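Local coordinates for ribosome inactivating type 1 protein (Iris hollandica, PDB 3MVG), which is a plant type 1 member of the ribosome-inactivating protein family, consisting of the family's characteristic domain without a lectin chain, at residues 98-106 against 139-149. Sequence-based numbering, arbitrary orientation.
Sequences NPHRLTFTG and WSPPTVETSVA. Unlike the reference sequence in segment 98-106: T105 (reference Ile).
The carboxylate of E145 takes the amide N-H of T103 on OE2, over 2.9 Å and at 162°. In the modelled conformer, one of two, OG1 of T103 also approaches OE1 of E145, at a short 2.5 Å best treated with caution; a first torsion of 70° sets this hydroxyl between the backbone N and the carbonyl carbon. Each oxygen is met on its syn lone pair, and if both bonds hold they would restrict rotation of the carboxylate. OE2 also takes a bond from a water, 2.7 Å away, that lies at the edge of the H100 ring and bonds to its NE2.

Over one face of that imidazole sits P141, its CG 3.6 Å from the ring centroid in a CH-pi contact only 6° off the normal. F104 turns its edge to OE1 of E145 and CG1 of V148, with A149 CB over one face and L102 CB over the other. In its modelled conformer L102 lays CD2 against W139 CH2 (3.9 Å), while the indole NE1 donates to V144 O.

The contact joins edge strand 100-101, beside strand 81-84, and the residues following it to the loop between helices 126-138 and 146-164 and the latter's first turn; V114 of helix 108-115 packs on E145 and A149.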
# COMPACT_ATOMS: atom_id res chain seq x y z
N ASN A 98 -40.80 -4.73 -5.37
CA ASN A 98 -40.97 -4.84 -3.92
C ASN A 98 -39.66 -4.95 -3.13
O ASN A 98 -39.50 -5.89 -2.35
CB ASN A 98 -41.86 -6.03 -3.58
CG ASN A 98 -43.32 -5.80 -3.92
OD1 ASN A 98 -44.11 -5.45 -3.05
ND2 ASN A 98 -43.67 -5.99 -5.18
N PRO A 99 -38.73 -3.98 -3.30
CA PRO A 99 -37.52 -4.03 -2.48
C PRO A 99 -37.87 -3.64 -1.05
O PRO A 99 -38.90 -3.00 -0.81
CB PRO A 99 -36.62 -2.97 -3.12
CG PRO A 99 -37.59 -1.97 -3.66
CD PRO A 99 -38.74 -2.79 -4.18
N HIS A 100 -37.04 -4.03 -0.10
CA HIS A 100 -37.25 -3.66 1.29
C HIS A 100 -36.43 -2.43 1.65
O HIS A 100 -35.22 -2.40 1.40
CB HIS A 100 -36.88 -4.83 2.21
CG HIS A 100 -36.99 -4.49 3.66
ND1 HIS A 100 -38.20 -4.37 4.30
CD2 HIS A 100 -36.04 -4.21 4.58
CE1 HIS A 100 -38.00 -4.05 5.57
NE2 HIS A 100 -36.69 -3.94 5.76
N ARG A 101 -37.07 -1.44 2.25
CA ARG A 101 -36.36 -0.26 2.70
C ARG A 101 -35.94 -0.38 4.16
O ARG A 101 -36.77 -0.60 5.05
CB ARG A 101 -37.20 1.00 2.47
CG ARG A 101 -36.41 2.28 2.74
CD ARG A 101 -37.20 3.54 2.38
NE ARG A 101 -37.50 3.64 0.95
CZ ARG A 101 -36.64 4.02 0.01
NH1 ARG A 101 -35.38 4.32 0.32
NH2 ARG A 101 -37.03 4.10 -1.25
N LEU A 102 -34.64 -0.25 4.40
CA LEU A 102 -34.07 -0.26 5.74
C LEU A 102 -34.36 1.07 6.43
O LEU A 102 -34.59 2.09 5.78
CB LEU A 102 -32.57 -0.51 5.65
CG LEU A 102 -32.20 -1.83 4.95
CD1 LEU A 102 -30.79 -1.79 4.41
CD2 LEU A 102 -32.37 -2.99 5.93
N THR A 103 -34.34 1.06 7.76
CA THR A 103 -34.74 2.26 8.51
C THR A 103 -33.61 3.26 8.73
O THR A 103 -33.82 4.32 9.33
CB THR A 103 -35.31 1.89 9.90
OG1 THR A 103 -34.25 1.41 10.73
CG2 THR A 103 -36.40 0.82 9.77
N PHE A 104 -32.41 2.92 8.26
CA PHE A 104 -31.23 3.77 8.45
C PHE A 104 -30.56 4.16 7.14
O PHE A 104 -30.69 3.47 6.12
CB PHE A 104 -30.21 3.05 9.35
CG PHE A 104 -29.85 1.66 8.87
CD1 PHE A 104 -30.60 0.55 9.28
CD2 PHE A 104 -28.77 1.45 8.01
CE1 PHE A 104 -30.28 -0.74 8.84
CE2 PHE A 104 -28.44 0.17 7.58
CZ PHE A 104 -29.19 -0.93 7.99
N THR A 105 -29.83 5.27 7.19
CA THR A 105 -28.98 5.68 6.08
C THR A 105 -27.62 5.00 6.21
O THR A 105 -27.35 4.26 7.15
CB THR A 105 -28.75 7.21 6.09
OG1 THR A 105 -27.90 7.54 7.20
CG2 THR A 105 -30.06 8.00 6.16
N GLY A 106 -26.76 5.30 5.24
CA GLY A 106 -25.41 4.76 5.20
C GLY A 106 -24.36 5.58 5.94
O GLY A 106 -23.18 5.26 5.87
N TRP A 139 -29.92 -12.69 5.90
CA TRP A 139 -30.85 -11.84 6.66
C TRP A 139 -32.11 -11.49 5.88
O TRP A 139 -32.06 -11.23 4.68
CB TRP A 139 -30.15 -10.55 7.11
CG TRP A 139 -30.99 -9.63 7.98
CD1 TRP A 139 -31.07 -9.64 9.34
CD2 TRP A 139 -31.85 -8.57 7.54
NE1 TRP A 139 -31.92 -8.64 9.78
CE2 TRP A 139 -32.41 -7.97 8.69
CE3 TRP A 139 -32.18 -8.04 6.28
CZ2 TRP A 139 -33.28 -6.89 8.62
CZ3 TRP A 139 -33.04 -6.96 6.21
CH2 TRP A 139 -33.59 -6.40 7.37
N SER A 140 -33.24 -11.50 6.58
CA SER A 140 -34.46 -10.96 6.01
C SER A 140 -35.29 -10.31 7.11
O SER A 140 -35.27 -10.74 8.26
CB SER A 140 -35.26 -12.03 5.28
OG SER A 140 -35.64 -13.06 6.17
N PRO A 141 -36.03 -9.24 6.74
CA PRO A 141 -36.94 -8.67 7.72
C PRO A 141 -38.04 -9.70 8.04
O PRO A 141 -38.34 -10.54 7.19
CB PRO A 141 -37.51 -7.45 6.99
CG PRO A 141 -37.37 -7.75 5.56
CD PRO A 141 -36.16 -8.62 5.42
N PRO A 142 -38.63 -9.62 9.24
CA PRO A 142 -38.51 -8.54 10.19
C PRO A 142 -37.51 -8.76 11.32
O PRO A 142 -37.65 -8.14 12.37
CB PRO A 142 -39.92 -8.46 10.77
CG PRO A 142 -40.35 -9.88 10.80
CD PRO A 142 -39.72 -10.56 9.62
N THR A 143 -36.49 -9.60 11.13
CA THR A 143 -35.48 -9.67 12.19
C THR A 143 -34.82 -8.30 12.36
O THR A 143 -34.79 -7.48 11.41
CB THR A 143 -34.53 -10.92 12.15
OG1 THR A 143 -33.14 -10.57 12.19
CG2 THR A 143 -34.85 -11.86 11.03
N VAL A 144 -34.35 -8.02 13.56
CA VAL A 144 -33.78 -6.72 13.87
C VAL A 144 -32.62 -6.43 12.92
O VAL A 144 -31.98 -7.35 12.39
CB VAL A 144 -33.34 -6.60 15.33
CG1 VAL A 144 -34.57 -6.69 16.26
CG2 VAL A 144 -32.31 -7.68 15.66
N GLU A 145 -32.37 -5.14 12.72
CA GLU A 145 -31.40 -4.68 11.72
C GLU A 145 -29.94 -4.67 12.19
O GLU A 145 -29.05 -4.36 11.39
CB GLU A 145 -31.77 -3.28 11.24
CG GLU A 145 -33.04 -3.22 10.42
CD GLU A 145 -33.43 -1.80 10.06
OE1 GLU A 145 -33.19 -0.89 10.88
OE2 GLU A 145 -33.98 -1.59 8.97
N THR A 146 -29.69 -5.02 13.45
CA THR A 146 -28.37 -4.87 14.05
C THR A 146 -27.25 -5.43 13.17
O THR A 146 -26.28 -4.71 12.88
CB THR A 146 -28.34 -5.54 15.44
OG1 THR A 146 -29.53 -5.14 16.15
CG2 THR A 146 -27.10 -5.13 16.22
N SER A 147 -27.40 -6.68 12.74
CA SER A 147 -26.35 -7.38 11.99
C SER A 147 -26.23 -6.89 10.56
O SER A 147 -25.17 -7.05 9.95
CB SER A 147 -26.57 -8.89 12.02
OG SER A 147 -27.72 -9.25 11.28
N VAL A 148 -27.29 -6.29 10.02
CA VAL A 148 -27.23 -5.69 8.69
C VAL A 148 -26.33 -4.46 8.74
O VAL A 148 -25.41 -4.31 7.93
CB VAL A 148 -28.62 -5.30 8.17
CG1 VAL A 148 -28.54 -4.62 6.80
CG2 VAL A 148 -29.49 -6.53 8.07
N ALA A 149 -26.57 -3.57 9.70
CA ALA A 149 -25.73 -2.40 9.87
C ALA A 149 -24.28 -2.79 10.16
O ALA A 149 -23.35 -2.20 9.58
CB ALA A 149 -26.28 -1.50 10.97
O HOH W 1 -35.67 -3.52 8.22